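Local coordinates for protein Emp46p (Saccharomyces cerevisiae, PDB 2A6V) that acts in the secretion of glycoproteins as a cargo receptor, its beta-sandwich lectin domain serving carbohydrate recognition without calcium, at residues A86-Q91 / G102-K107; M112-L117 / T126-D131; D119-S124 / S146-Y151. One frame throughout, in Å; residues are numbered along the deposited sequence.

Contact 1: A86-Q91 / G102-K107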
ATOM      1  N   ALA A  86       1.656  -0.267   4.853  1.00 10.24           N
ATOM      2  CA  ALA A  86       0.628  -1.108   4.233  1.00 10.28           C
ATOM      3  C   ALA A  86       0.156  -0.557   2.908  1.00 11.26           C
ATOM      4  O   ALA A  86       0.040   0.667   2.744  1.00 11.03           O
ATOM      5  CB  ALA A  86      -0.555  -1.303   5.184  1.00 11.11           C
ATOM      6  N   PHE A  87      -0.131  -1.454   1.973  1.00 11.46           N
ATOM      7  CA  PHE A  87      -0.763  -1.129   0.705  1.00 10.82           C
ATOM      8  C   PHE A  87      -2.070  -1.877   0.644  1.00 11.73           C
ATOM      9  O   PHE A  87      -2.082  -3.082   0.886  1.00 12.54           O
ATOM     10  CB  PHE A  87       0.159  -1.509  -0.445  1.00 11.70           C
ATOM     11  CG  PHE A  87       1.444  -0.768  -0.405  1.00 10.75           C
ATOM     12  CD1 PHE A  87       1.528   0.513  -0.929  1.00 11.76           C
ATOM     13  CD2 PHE A  87       2.572  -1.324   0.176  1.00 11.42           C
ATOM     14  CE1 PHE A  87       2.713   1.214  -0.864  1.00 11.89           C
ATOM     15  CE2 PHE A  87       3.749  -0.623   0.239  1.00 11.79           C
ATOM     16  CZ  PHE A  87       3.824   0.659  -0.284  1.00 12.26           C
ATOM     17  N   TRP A  88      -3.135  -1.177   0.284  1.00 11.98           N
ATOM     18  CA  TRP A  88      -4.486  -1.663   0.449  1.00 11.94           C
ATOM     19  C   TRP A  88      -5.250  -1.703  -0.867  1.00 12.93           C
ATOM     20  O   TRP A  88      -5.143  -0.778  -1.700  1.00 12.95           O
ATOM     21  CB  TRP A  88      -5.268  -0.732   1.360  1.00 12.03           C
ATOM     22  CG  TRP A  88      -4.698  -0.488   2.700  1.00 12.93           C
ATOM     23  CD1 TRP A  88      -3.867   0.524   3.042  1.00 12.71           C
ATOM     24  CD2 TRP A  88      -4.924  -1.244   3.899  1.00 12.70           C
ATOM     25  NE1 TRP A  88      -3.547   0.451   4.374  1.00 13.12           N
ATOM     26  CE2 TRP A  88      -4.184  -0.630   4.923  1.00 12.89           C
ATOM     27  CE3 TRP A  88      -5.689  -2.375   4.213  1.00 12.21           C
ATOM     28  CZ2 TRP A  88      -4.188  -1.100   6.242  1.00 13.80           C
ATOM     29  CZ3 TRP A  88      -5.675  -2.851   5.529  1.00 13.81           C
ATOM     30  CH2 TRP A  88      -4.925  -2.206   6.515  1.00 12.51           C
ATOM     31  N   LEU A  89      -6.025  -2.763  -1.029  1.00 14.20           N
ATOM     32  CA  LEU A  89      -7.129  -2.819  -1.978  1.00 15.31           C
ATOM     33  C   LEU A  89      -8.339  -3.240  -1.148  1.00 16.98           C
ATOM     34  O   LEU A  89      -8.351  -4.356  -0.634  1.00 16.54           O
ATOM     35  CB  LEU A  89      -6.857  -3.852  -3.083  1.00 15.88           C
ATOM     36  CG  LEU A  89      -5.640  -3.662  -3.974  1.00 16.73           C
ATOM     37  CD1 LEU A  89      -5.643  -4.729  -5.063  1.00 17.77           C
ATOM     38  CD2 LEU A  89      -5.614  -2.303  -4.611  1.00 18.95           C
ATOM     39  N   LYS A  90      -9.321  -2.365  -0.965  1.00 17.63           N
ATOM     40  CA  LYS A  90     -10.449  -2.648  -0.063  1.00 20.71           C
ATOM     41  C   LYS A  90     -11.799  -2.431  -0.750  1.00 22.78           C
ATOM     42  O   LYS A  90     -11.928  -1.583  -1.619  1.00 22.65           O
ATOM     43  CB  LYS A  90     -10.354  -1.758   1.176  1.00 22.17           C
ATOM     44  CG  LYS A  90      -9.141  -2.049   2.048  1.00 24.43           C
ATOM     45  CD  LYS A  90      -9.339  -1.779   3.547  1.00 27.49           C
ATOM     46  CE  LYS A  90     -10.083  -0.499   3.817  1.00 29.78           C
ATOM     47  NZ  LYS A  90     -10.249  -0.277   5.266  1.00 31.53           N
ATOM     48  N   GLN A  91     -12.798  -3.220  -0.362  1.00 24.34           N
ATOM     49  CA  GLN A  91     -14.154  -3.094  -0.913  1.00 26.76           C
ATOM     50  C   GLN A  91     -15.166  -2.948   0.207  1.00 28.83           C
ATOM     51  O   GLN A  91     -14.839  -3.121   1.383  1.00 28.84           O
ATOM     52  CB  GLN A  91     -14.499  -4.299  -1.801  1.00 27.44           C
ATOM     53  CG  GLN A  91     -14.430  -5.644  -1.093  1.00 28.75           C
ATOM     54  CD  GLN A  91     -15.000  -6.784  -1.917  1.00 29.91           C
ATOM     55  OE1 GLN A  91     -15.519  -6.570  -3.021  1.00 32.06           O
ATOM     56  NE2 GLN A  91     -14.910  -7.999  -1.384  1.00 30.44           N
ATOM     57  N   GLY A 102      -2.276   2.425  10.551  1.00 14.46           N
ATOM     58  CA  GLY A 102      -2.704   3.765  10.219  1.00 14.51           C
ATOM     59  C   GLY A 102      -3.731   3.866   9.102  1.00 15.18           C
ATOM     60  O   GLY A 102      -4.011   4.959   8.617  1.00 16.02           O
ATOM     61  N   GLY A 103      -4.306   2.757   8.690  1.00 15.01           N
ATOM     62  CA  GLY A 103      -5.054   2.729   7.455  1.00 16.08           C
ATOM     63  C   GLY A 103      -6.468   2.181   7.464  1.00 16.34           C
ATOM     64  O   GLY A 103      -7.260   2.530   6.588  1.00 19.08           O
ATOM     65  N   SER A 104      -6.774   1.315   8.414  1.00 16.39           N
ATOM     66  CA  SER A 104      -8.021   0.556   8.374  1.00 16.03           C
ATOM     67  C   SER A 104      -8.428   0.086   9.763  1.00 16.17           C
ATOM     68  O   SER A 104      -7.607  -0.047  10.664  1.00 15.90           O
ATOM     69  CB  SER A 104      -7.803  -0.673   7.481  1.00 16.12           C
ATOM     70  OG  SER A 104      -8.986  -1.454   7.344  1.00 16.99           O
ATOM     71  N   SER A 105      -9.706  -0.236   9.922  1.00 16.27           N
ATOM     72  CA  SER A 105     -10.156  -1.103  10.993  1.00 16.82           C
ATOM     73  C   SER A 105      -9.475  -2.466  10.884  1.00 16.68           C
ATOM     74  O   SER A 105      -9.107  -2.903   9.788  1.00 16.56           O
ATOM     75  CB  SER A 105     -11.670  -1.294  10.859  1.00 17.08           C
ATOM     76  OG  SER A 105     -12.154  -2.230  11.772  1.00 19.02           O
ATOM     77  N   LYS A 106      -9.330  -3.161  12.000  1.00 17.67           N
ATOM     78  CA  LYS A 106      -8.885  -4.542  12.000  1.00 18.43           C
ATOM     79  C   LYS A 106      -9.865  -5.417  11.213  1.00 18.37           C
ATOM     80  O   LYS A 106      -9.483  -6.438  10.629  1.00 18.20           O
ATOM     81  CB  LYS A 106      -8.750  -5.067  13.433  1.00 18.83           C
ATOM     82  CG  LYS A 106      -7.591  -4.440  14.192  1.00 20.65           C
ATOM     83  CD  LYS A 106      -7.195  -5.215  15.454  1.00 23.19           C
ATOM     84  CE  LYS A 106      -8.203  -5.062  16.564  1.00 24.25           C
ATOM     85  NZ  LYS A 106      -7.689  -5.626  17.850  1.00 23.19           N
ATOM     86  N   LYS A 107     -11.135  -5.013  11.205  1.00 18.77           N
ATOM     87  CA  LYS A 107     -12.155  -5.689  10.426  1.00 19.82           C
ATOM     88  C   LYS A 107     -12.362  -4.952   9.099  1.00 19.25           C
ATOM     89  O   LYS A 107     -12.872  -3.825   9.054  1.00 20.07           O
ATOM     90  CB  LYS A 107     -13.471  -5.768  11.217  1.00 20.88           C
ATOM     91  CG  LYS A 107     -14.513  -6.673  10.568  1.00 24.37           C
ATOM     92  CD  LYS A 107     -15.867  -6.640  11.308  1.00 28.16           C
ATOM     93  CE  LYS A 107     -15.765  -7.053  12.763  1.00 31.34           C
ATOM     94  NZ  LYS A 107     -15.151  -8.394  12.955  1.00 33.98           N
TER
HETATM   95  O   HOH W   1      -9.747   2.336   5.438  1.00 28.14           O
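Ser104 lays its CB over one face of the Trp88 indole, 3.4 Å from CH2 and 28° off the normal of the six-membered ring, a CH-pi contact that forms the dense part of this meeting between strand and loop. The loop backbone follows along the same ring, Gly103 CA approaching Trp88 CZ2 obliquely at 4.1 Å. The indole nitrogen, Trp88 NE1, is hydrogen-bonded to Ser200 OG.

The other side is polar and hydrated. Lys90 bends at its third torsion (chi3 -42°), which turns the ammonium back to the loop, where NZ donates to Ser104 OG at 2.7 Å. The same hydroxyl donates a hydrogen bond to Ser105 O, 2.8 Å from OG, in the carbonyl plane and on a lone pair. A water joins Lys90 NZ to Gly103 O, with 2.7 Å to each, so the lysine is held by a side chain directly and by the backbone through solvent.

Gly103 and Ser104 form a classic beta bulge opposite Leu100. Strand 84-90 lies between strands 196-202 and 111-115 of one sandwich sheet; Trp88 stands on the face that the loop crosses, beside Trp55, Phe108 and Met112, while Phe87 and Leu89 reach strand 158-165 of the second sheet.

Contact 2: M112-L117 / T126-D131. With K (potassium ion), chain C.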
ATOM      1  N   MET A 112      -4.479  -6.545   2.229  1.00 12.02           N
ATOM      2  CA  MET A 112      -3.465  -5.717   2.853  1.00 12.38           C
ATOM      3  C   MET A 112      -2.111  -6.354   2.579  1.00 11.85           C
ATOM      4  O   MET A 112      -1.865  -7.496   2.997  1.00 12.56           O
ATOM      5  CB  MET A 112      -3.691  -5.644   4.364  1.00 12.29           C
ATOM      6  CG  MET A 112      -2.694  -4.756   5.085  1.00 12.09           C
ATOM      7  SD  MET A 112      -2.744  -4.766   6.871  1.00 13.68           S
ATOM      8  CE  MET A 112      -2.140  -6.396   7.202  1.00 14.11           C
ATOM      9  N   ILE A 113      -1.206  -5.609   1.958  1.00 11.17           N
ATOM     10  CA  ILE A 113       0.160  -6.033   1.703  1.00 12.15           C
ATOM     11  C   ILE A 113       1.038  -5.194   2.609  1.00 11.61           C
ATOM     12  O   ILE A 113       1.072  -3.960   2.492  1.00 12.23           O
ATOM     13  CB  ILE A 113       0.539  -5.859   0.214  1.00 12.51           C
ATOM     14  CG1 ILE A 113      -0.416  -6.700  -0.662  1.00 14.37           C
ATOM     15  CG2 ILE A 113       1.994  -6.211  -0.005  1.00 14.51           C
ATOM     16  CD1 ILE A 113      -0.207  -6.542  -2.161  1.00 16.44           C
ATOM     17  N   LEU A 114       1.748  -5.840   3.523  1.00 11.85           N
ATOM     18  CA  LEU A 114       2.340  -5.183   4.642  1.00 11.37           C
ATOM     19  C   LEU A 114       3.841  -5.367   4.641  1.00 11.54           C
ATOM     20  O   LEU A 114       4.323  -6.494   4.536  1.00 11.43           O
ATOM     21  CB  LEU A 114       1.746  -5.750   5.926  1.00 11.90           C
ATOM     22  CG  LEU A 114       2.310  -5.247   7.230  1.00 11.43           C
ATOM     23  CD1 LEU A 114       2.094  -3.756   7.436  1.00 12.43           C
ATOM     24  CD2 LEU A 114       1.661  -6.035   8.360  1.00 13.25           C
ATOM     25  N   LEU A 115       4.581  -4.262   4.755  1.00 10.94           N
ATOM     26  CA  LEU A 115       6.004  -4.230   5.023  1.00 11.79           C
ATOM     27  C   LEU A 115       6.183  -3.934   6.492  1.00 11.32           C
ATOM     28  O   LEU A 115       5.813  -2.853   6.970  1.00 11.75           O
ATOM     29  CB  LEU A 115       6.733  -3.173   4.199  1.00 12.24           C
ATOM     30  CG  LEU A 115       6.983  -3.556   2.747  1.00 14.58           C
ATOM     31  CD1 LEU A 115       5.682  -3.762   1.954  1.00 14.98           C
ATOM     32  CD2 LEU A 115       7.865  -2.579   2.076  1.00 19.65           C
ATOM     33  N   ARG A 116       6.704  -4.900   7.236  1.00 11.96           N
ATOM     34  CA  ARG A 116       6.932  -4.725   8.666  1.00 11.90           C
ATOM     35  C   ARG A 116       7.950  -5.745   9.131  1.00 12.37           C
ATOM     36  O   ARG A 116       8.453  -6.536   8.329  1.00 12.22           O
ATOM     37  CB  ARG A 116       5.629  -4.860   9.458  1.00 12.37           C
ATOM     38  CG  ARG A 116       5.109  -6.267   9.687  1.00 12.66           C
ATOM     39  CD  ARG A 116       4.268  -6.405  10.962  1.00 13.80           C
ATOM     40  NE  ARG A 116       3.832  -7.781  11.175  1.00 12.59           N
ATOM     41  CZ  ARG A 116       3.611  -8.321  12.365  1.00 15.35           C
ATOM     42  NH1 ARG A 116       3.760  -7.597  13.477  1.00 16.48           N
ATOM     43  NH2 ARG A 116       3.248  -9.600  12.450  1.00 16.49           N
ATOM     44  N   LEU A 117       8.260  -5.690  10.415  1.00 12.73           N
ATOM     45  CA  LEU A 117       9.012  -6.752  11.066  1.00 13.20           C
ATOM     46  C   LEU A 117       8.010  -7.763  11.565  1.00 14.03           C
ATOM     47  O   LEU A 117       7.394  -7.601  12.629  1.00 14.82           O
ATOM     48  CB  LEU A 117       9.871  -6.185  12.188  1.00 13.86           C
ATOM     49  CG  LEU A 117      10.777  -5.019  11.797  1.00 14.93           C
ATOM     50  CD1 LEU A 117      11.702  -4.668  12.896  1.00 15.35           C
ATOM     51  CD2 LEU A 117      11.551  -5.303  10.544  1.00 15.22           C
ATOM     52  N   THR A 126       4.240  -9.335   3.921  1.00 10.79           N
ATOM     53  CA  THR A 126       3.201 -10.320   4.228  1.00 11.05           C
ATOM     54  C   THR A 126       1.877  -9.851   3.690  1.00 10.73           C
ATOM     55  O   THR A 126       1.554  -8.659   3.795  1.00 11.29           O
ATOM     56  CB  THR A 126       3.112 -10.632   5.739  1.00 10.20           C
ATOM     57  OG1 THR A 126       3.127  -9.417   6.517  1.00 10.72           O
ATOM     58  CG2 THR A 126       4.330 -11.451   6.185  1.00 11.28           C
ATOM     59  N   ALA A 127       1.148 -10.741   3.040  1.00 10.90           N
ATOM     60  CA  ALA A 127      -0.099 -10.414   2.370  1.00 11.61           C
ATOM     61  C   ALA A 127      -1.258 -11.087   3.085  1.00 12.67           C
ATOM     62  O   ALA A 127      -1.235 -12.303   3.313  1.00 12.87           O
ATOM     63  CB  ALA A 127      -0.031 -10.838   0.910  1.00 11.94           C
ATOM     64  N   TYR A 128      -2.268 -10.298   3.429  1.00 12.97           N
ATOM     65  CA  TYR A 128      -3.395 -10.763   4.213  1.00 13.22           C
ATOM     66  C   TYR A 128      -4.680 -10.472   3.460  1.00 14.82           C
ATOM     67  O   TYR A 128      -4.850  -9.408   2.862  1.00 15.01           O
ATOM     68  CB  TYR A 128      -3.448 -10.003   5.535  1.00 13.17           C
ATOM     69  CG  TYR A 128      -2.360 -10.316   6.514  1.00 12.78           C
ATOM     70  CD1 TYR A 128      -2.588 -11.206   7.557  1.00 13.42           C
ATOM     71  CD2 TYR A 128      -1.122  -9.692   6.448  1.00 12.76           C
ATOM     72  CE1 TYR A 128      -1.608 -11.486   8.479  1.00 12.41           C
ATOM     73  CE2 TYR A 128      -0.116  -9.974   7.404  1.00 12.67           C
ATOM     74  CZ  TYR A 128      -0.382 -10.899   8.411  1.00 11.58           C
ATOM     75  OH  TYR A 128       0.587 -11.199   9.354  1.00 14.30           O
ATOM     76  N   LEU A 129      -5.621 -11.402   3.536  1.00 15.85           N
ATOM     77  CA  LEU A 129      -6.971 -11.201   3.064  1.00 17.63           C
ATOM     78  C   LEU A 129      -7.926 -11.200   4.243  1.00 18.60           C
ATOM     79  O   LEU A 129      -7.772 -11.983   5.175  1.00 20.28           O
ATOM     80  CB  LEU A 129      -7.343 -12.338   2.114  1.00 18.02           C
ATOM     81  CG  LEU A 129      -6.868 -12.234   0.686  1.00 20.91           C
ATOM     82  CD1 LEU A 129      -7.065 -13.590  -0.018  1.00 24.20           C
ATOM     83  CD2 LEU A 129      -7.599 -11.134  -0.046  1.00 22.01           C
ATOM     84  N   ASN A 130      -8.900 -10.306   4.225  1.00 19.09           N
ATOM     85  CA  ASN A 130      -9.973 -10.318   5.202  1.00 20.37           C
ATOM     86  C   ASN A 130     -11.278 -10.151   4.436  1.00 21.72           C
ATOM     87  O   ASN A 130     -11.327  -9.450   3.444  1.00 20.22           O
ATOM     88  CB  ASN A 130      -9.765  -9.205   6.237  1.00 20.19           C
ATOM     89  CG  ASN A 130     -10.638  -9.375   7.467  1.00 21.91           C
ATOM     90  OD1 ASN A 130     -11.505 -10.259   7.517  1.00 23.92           O
ATOM     91  ND2 ASN A 130     -10.417  -8.533   8.472  1.00 18.63           N
ATOM     92  N   ASP A 131     -12.316 -10.850   4.880  1.00 24.02           N
ATOM     93  CA  ASP A 131     -13.626 -10.806   4.227  1.00 25.74           C
ATOM     94  C   ASP A 131     -14.646  -9.956   4.968  1.00 26.72           C
ATOM     95  O   ASP A 131     -15.847 -10.002   4.662  1.00 27.42           O
ATOM     96  CB  ASP A 131     -14.166 -12.229   4.039  1.00 26.37           C
ATOM     97  CG  ASP A 131     -14.363 -12.969   5.349  1.00 27.30           C
ATOM     98  OD1 ASP A 131     -14.214 -12.373   6.439  1.00 29.07           O
ATOM     99  OD2 ASP A 131     -14.670 -14.175   5.379  1.00 32.13           O
TER
HETATM  100  K     K C   1       0.295 -13.111  11.463  1.00 15.90           K
HETATM  101  O   HOH W   2       5.423  -8.149   6.707  1.00 11.62           O
HETATM  102  O   HOH W   3       2.985  -9.892   9.226  1.00 13.49           O
HETATM  103  O   HOH W   4       3.051 -13.069  12.063  1.00 16.75           O
HETATM  104  O   HOH W   5       0.784 -15.829  10.757  1.00 16.26           O
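Met112 leaves its strand with CG anti to the backbone N (chi1 -178°) and bends only at chi3 (69°), which swings the terminal methyl against Tyr128, the residue paired with it. Tyr128 has CG anti to its carbonyl carbon instead, and the two side chains run side by side, Met112 CE lying 3.5 Å from Tyr128 CD2 and approaching the ring obliquely. Leu114 and Thr126 keep a similar company one pair further on, CB of the leucine 4.0 Å from OG1 of the threonine.

Beneath these groups the backbones pair antiparallel, Met112 with Tyr128 and Leu114 with Thr126 as hydrogen-bonded pairs and Ile113 with Ala127 as the non-hydrogen-bonded pair between them. The straightest of the four bonds runs from Met112 N to Tyr128 O, at 172°. Ile113 and Ala127 turn to the opposite face, towards the sandwich interior, where Ile113 meets Leu160 and Leu162.

On the Tyr128 face the polar atoms are linked by water. One molecule donates to Tyr128 OH at 2.7 Å and accepts from both Thr126 OG1 and Arg116 NE, lying in plane at the edge of the tyrosine ring and of the guanidinium; Arg116 is further fixed by a salt bridge to Asp119. A second water donates to Leu114 O and Thr126 OG1.

The potassium ion also sits in the tyrosine ring plane, 2.9 Å from Tyr128 OH. Two waters and the backbone oxygens of Ile138, Glu139 and Ser141 complete its shell, giving a metal site built on one face of the legume-lectin-like beta sandwich.

Contact 3: D119-S124 / S146-Y151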
ATOM      1  N   ASP A 119       6.569 -10.997  13.249  1.00 16.32           N
ATOM      2  CA  ASP A 119       7.092 -11.478  14.537  1.00 17.34           C
ATOM      3  C   ASP A 119       7.891 -12.747  14.390  1.00 16.66           C
ATOM      4  O   ASP A 119       8.690 -13.053  15.257  1.00 17.72           O
ATOM      5  CB  ASP A 119       6.017 -11.626  15.598  1.00 18.62           C
ATOM      6  CG  ASP A 119       4.832 -12.380  15.130  1.00 21.32           C
ATOM      7  OD1 ASP A 119       4.016 -11.813  14.344  1.00 23.91           O
ATOM      8  OD2 ASP A 119       4.580 -13.514  15.583  1.00 25.32           O
ATOM      9  N   LYS A 120       7.691 -13.469  13.295  1.00 16.12           N
ATOM     10  CA  LYS A 120       8.468 -14.688  13.048  1.00 16.02           C
ATOM     11  C   LYS A 120       9.374 -14.642  11.818  1.00 15.82           C
ATOM     12  O   LYS A 120      10.440 -15.271  11.820  1.00 16.06           O
ATOM     13  CB  LYS A 120       7.542 -15.895  13.014  1.00 16.29           C
ATOM     14  CG  LYS A 120       6.948 -16.187  14.399  1.00 18.28           C
ATOM     15  CD  LYS A 120       6.012 -17.353  14.384  1.00 20.14           C
ATOM     16  CE  LYS A 120       5.524 -17.676  15.809  1.00 21.73           C
ATOM     17  NZ  LYS A 120       4.581 -18.837  15.790  1.00 23.03           N
ATOM     18  N   LEU A 121       8.988 -13.902  10.779  1.00 15.44           N
ATOM     19  CA  LEU A 121       9.842 -13.760   9.577  1.00 15.09           C
ATOM     20  C   LEU A 121      10.868 -12.640   9.677  1.00 14.88           C
ATOM     21  O   LEU A 121      11.872 -12.598   8.932  1.00 15.50           O
ATOM     22  CB  LEU A 121       8.991 -13.460   8.362  1.00 15.05           C
ATOM     23  CG  LEU A 121       7.968 -14.488   7.915  1.00 14.34           C
ATOM     24  CD1 LEU A 121       7.088 -13.881   6.823  1.00 16.24           C
ATOM     25  CD2 LEU A 121       8.647 -15.732   7.435  1.00 15.52           C
ATOM     26  N   GLY A 122      10.585 -11.672  10.533  1.00 14.69           N
ATOM     27  CA  GLY A 122      11.308 -10.427  10.528  1.00 14.39           C
ATOM     28  C   GLY A 122      10.922  -9.591   9.315  1.00 14.23           C
ATOM     29  O   GLY A 122       9.787  -9.613   8.861  1.00 13.59           O
ATOM     30  N   GLU A 123      11.916  -8.883   8.809  1.00 14.11           N
ATOM     31  CA  GLU A 123      11.773  -7.881   7.753  1.00 14.13           C
ATOM     32  C   GLU A 123      11.214  -8.527   6.486  1.00 12.64           C
ATOM     33  O   GLU A 123      11.842  -9.403   5.885  1.00 12.71           O
ATOM     34  CB  GLU A 123      13.141  -7.282   7.519  1.00 15.21           C
ATOM     35  CG  GLU A 123      13.129  -5.860   7.058  1.00 16.51           C
ATOM     36  CD  GLU A 123      14.502  -5.204   7.061  1.00 17.09           C
ATOM     37  OE1 GLU A 123      14.564  -4.108   6.491  1.00 16.85           O
ATOM     38  OE2 GLU A 123      15.508  -5.754   7.587  1.00 17.88           O
ATOM     39  N   SER A 124       9.996  -8.160   6.116  1.00 11.23           N
ATOM     40  CA  SER A 124       9.236  -8.935   5.156  1.00 11.43           C
ATOM     41  C   SER A 124       8.064  -8.197   4.542  1.00 11.00           C
ATOM     42  O   SER A 124       7.654  -7.143   5.054  1.00 12.06           O
ATOM     43  CB  SER A 124       8.702 -10.214   5.831  1.00 10.84           C
ATOM     44  OG  SER A 124       7.821  -9.882   6.889  1.00 11.30           O
ATOM     45  N   SER A 146       3.951 -14.476   1.396  1.00 12.66           N
ATOM     46  CA  SER A 146       5.019 -13.710   2.021  1.00 13.20           C
ATOM     47  C   SER A 146       6.303 -13.800   1.222  1.00 12.96           C
ATOM     48  O   SER A 146       6.485 -14.701   0.410  1.00 13.38           O
ATOM     49  CB  SER A 146       5.256 -14.156   3.453  1.00 14.13           C
ATOM     50  OG  SER A 146       5.869 -15.443   3.487  1.00 15.61           O
ATOM     51  N   CYS A 147       7.191 -12.854   1.480  1.00 11.81           N
ATOM     52  CA  CYS A 147       8.600 -12.951   1.122  1.00 11.83           C
ATOM     53  C   CYS A 147       9.434 -12.150   2.114  1.00 12.43           C
ATOM     54  O   CYS A 147       8.941 -11.240   2.788  1.00 12.98           O
ATOM     55  CB  CYS A 147       8.865 -12.507  -0.309  1.00 11.41           C
ATOM     56  SG  CYS A 147       8.545 -10.751  -0.638  1.00 13.04           S
ATOM     57  N   LEU A 148      10.705 -12.480   2.227  1.00 11.88           N
ATOM     58  CA  LEU A 148      11.623 -11.728   3.041  1.00 12.57           C
ATOM     59  C   LEU A 148      12.124 -10.588   2.156  1.00 12.92           C
ATOM     60  O   LEU A 148      12.451 -10.791   0.990  1.00 13.66           O
ATOM     61  CB  LEU A 148      12.769 -12.611   3.524  1.00 12.72           C
ATOM     62  CG  LEU A 148      12.343 -13.890   4.236  1.00 13.72           C
ATOM     63  CD1 LEU A 148      13.583 -14.643   4.717  1.00 13.71           C
ATOM     64  CD2 LEU A 148      11.382 -13.600   5.387  1.00 13.59           C
ATOM     65  N   PHE A 149      12.136  -9.391   2.717  1.00 13.43           N
ATOM     66  CA  PHE A 149      12.474  -8.195   1.933  1.00 13.30           C
ATOM     67  C   PHE A 149      13.030  -7.092   2.843  1.00 12.87           C
ATOM     68  O   PHE A 149      12.408  -6.699   3.828  1.00 13.21           O
ATOM     69  CB  PHE A 149      11.234  -7.690   1.183  1.00 13.14           C
ATOM     70  CG  PHE A 149      11.534  -6.550   0.257  1.00 14.77           C
ATOM     71  CD1 PHE A 149      12.152  -6.768  -0.955  1.00 16.31           C
ATOM     72  CD2 PHE A 149      11.292  -5.248   0.659  1.00 15.33           C
ATOM     73  CE1 PHE A 149      12.457  -5.710  -1.781  1.00 17.21           C
ATOM     74  CE2 PHE A 149      11.602  -4.193  -0.181  1.00 16.36           C
ATOM     75  CZ  PHE A 149      12.176  -4.421  -1.375  1.00 16.80           C
ATOM     76  N   GLN A 150      14.233  -6.631   2.506  1.00 13.78           N
ATOM     77  CA  GLN A 150      14.924  -5.595   3.270  1.00 13.56           C
ATOM     78  C   GLN A 150      14.422  -4.213   2.837  1.00 13.25           C
ATOM     79  O   GLN A 150      14.513  -3.840   1.661  1.00 13.84           O
ATOM     80  CB  GLN A 150      16.442  -5.687   3.080  1.00 13.99           C
ATOM     81  CG  GLN A 150      17.210  -4.845   4.056  1.00 15.16           C
ATOM     82  CD  GLN A 150      18.717  -4.972   3.939  1.00 18.70           C
ATOM     83  OE1 GLN A 150      19.443  -4.337   4.696  1.00 24.06           O
ATOM     84  NE2 GLN A 150      19.186  -5.813   3.038  1.00 21.37           N
ATOM     85  N   TYR A 151      13.883  -3.472   3.791  1.00 13.07           N
ATOM     86  CA  TYR A 151      13.348  -2.121   3.520  1.00 13.02           C
ATOM     87  C   TYR A 151      13.839  -1.046   4.529  1.00 12.67           C
ATOM     88  O   TYR A 151      13.857   0.124   4.173  1.00 13.51           O
ATOM     89  CB  TYR A 151      11.799  -2.118   3.451  1.00 13.16           C
ATOM     90  CG  TYR A 151      11.163  -2.387   4.776  1.00 13.69           C
ATOM     91  CD1 TYR A 151      10.941  -1.357   5.679  1.00 10.88           C
ATOM     92  CD2 TYR A 151      10.836  -3.687   5.160  1.00 13.63           C
ATOM     93  CE1 TYR A 151      10.391  -1.600   6.937  1.00 13.20           C
ATOM     94  CE2 TYR A 151      10.291  -3.957   6.408  1.00 13.05           C
ATOM     95  CZ  TYR A 151      10.056  -2.902   7.295  1.00 11.37           C
ATOM     96  OH  TYR A 151       9.560  -3.138   8.567  1.00 12.95           O
TER
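Glu123 stretches across the Tyr151 ring with its carboxylate plane turned 86° from that of the ring. OE1 stands over one face, offset toward the rim, while CG approaches Tyr151 CE2 to 3.5 Å. Its extended chain carries the carboxylate to the backbone of residues 150-151, where Tyr151 N donates to Glu123 OE1 at 2.9 Å, arriving from above the carboxylate plane. OE1 also accepts from Gln152 N, and OE2 is paired with Arg78 in a salt bridge, so both oxygens are engaged and the rotation of the group is restrained. Gln150 crosses the same carboxylate, its amide plane 76° from it, meeting it through the aliphatic CG, 3.7 Å from Glu123 OE1, beside its own CA.

At the other end the meeting is apolar. Leu121 and Leu148 are set aslant, CB of the first 3.8 Å from CD2 of the second, and Leu121 CD1 also touches Ser146 CB. Between these clusters Ser124 forms a non-hydrogen-bonded antiparallel pair with Leu148, and its CB comes within 3.2 Å of Cys147 O. Ser124 OG, placed between the backbone N and the carbonyl carbon (chi1 62°), turns back to donate to Gly122 O. Phe149 N reaches Glu123 O at 3.2 Å, from above the carbonyl plane.

The chain turns its corner at Glu123 before entering strand 124-131, which strand 145-148 borders as the outermost strand of its sheet. Cys147, pointing away from the loop, forms a disulfide with Cys181 on strand 179-184, the edge of the other sheet.

How the contacts relate
From the N terminus, strand 84-90 comes first, and contact 1 closes the long loop that follows it by bringing residues 102-107 back over the strand. The chain then enters strand 111-115, which lies beside 84-90: Phe87 N probably bonds to Ile113 O, and Lys106 O packs beside Asn130 ND2, linking contacts 1 and 2. Contact 2 closes the excursion, through short strand 117-118, between strands 111-115 and 124-131. Contact 3 begins inside that excursion and ends beyond 124-131, so the two cross along the chain, and they touch where Arg116 lies beside Ser124 and Tyr151. Together the three contacts follow one sheet from strand 84-90 to its edge at 145-148.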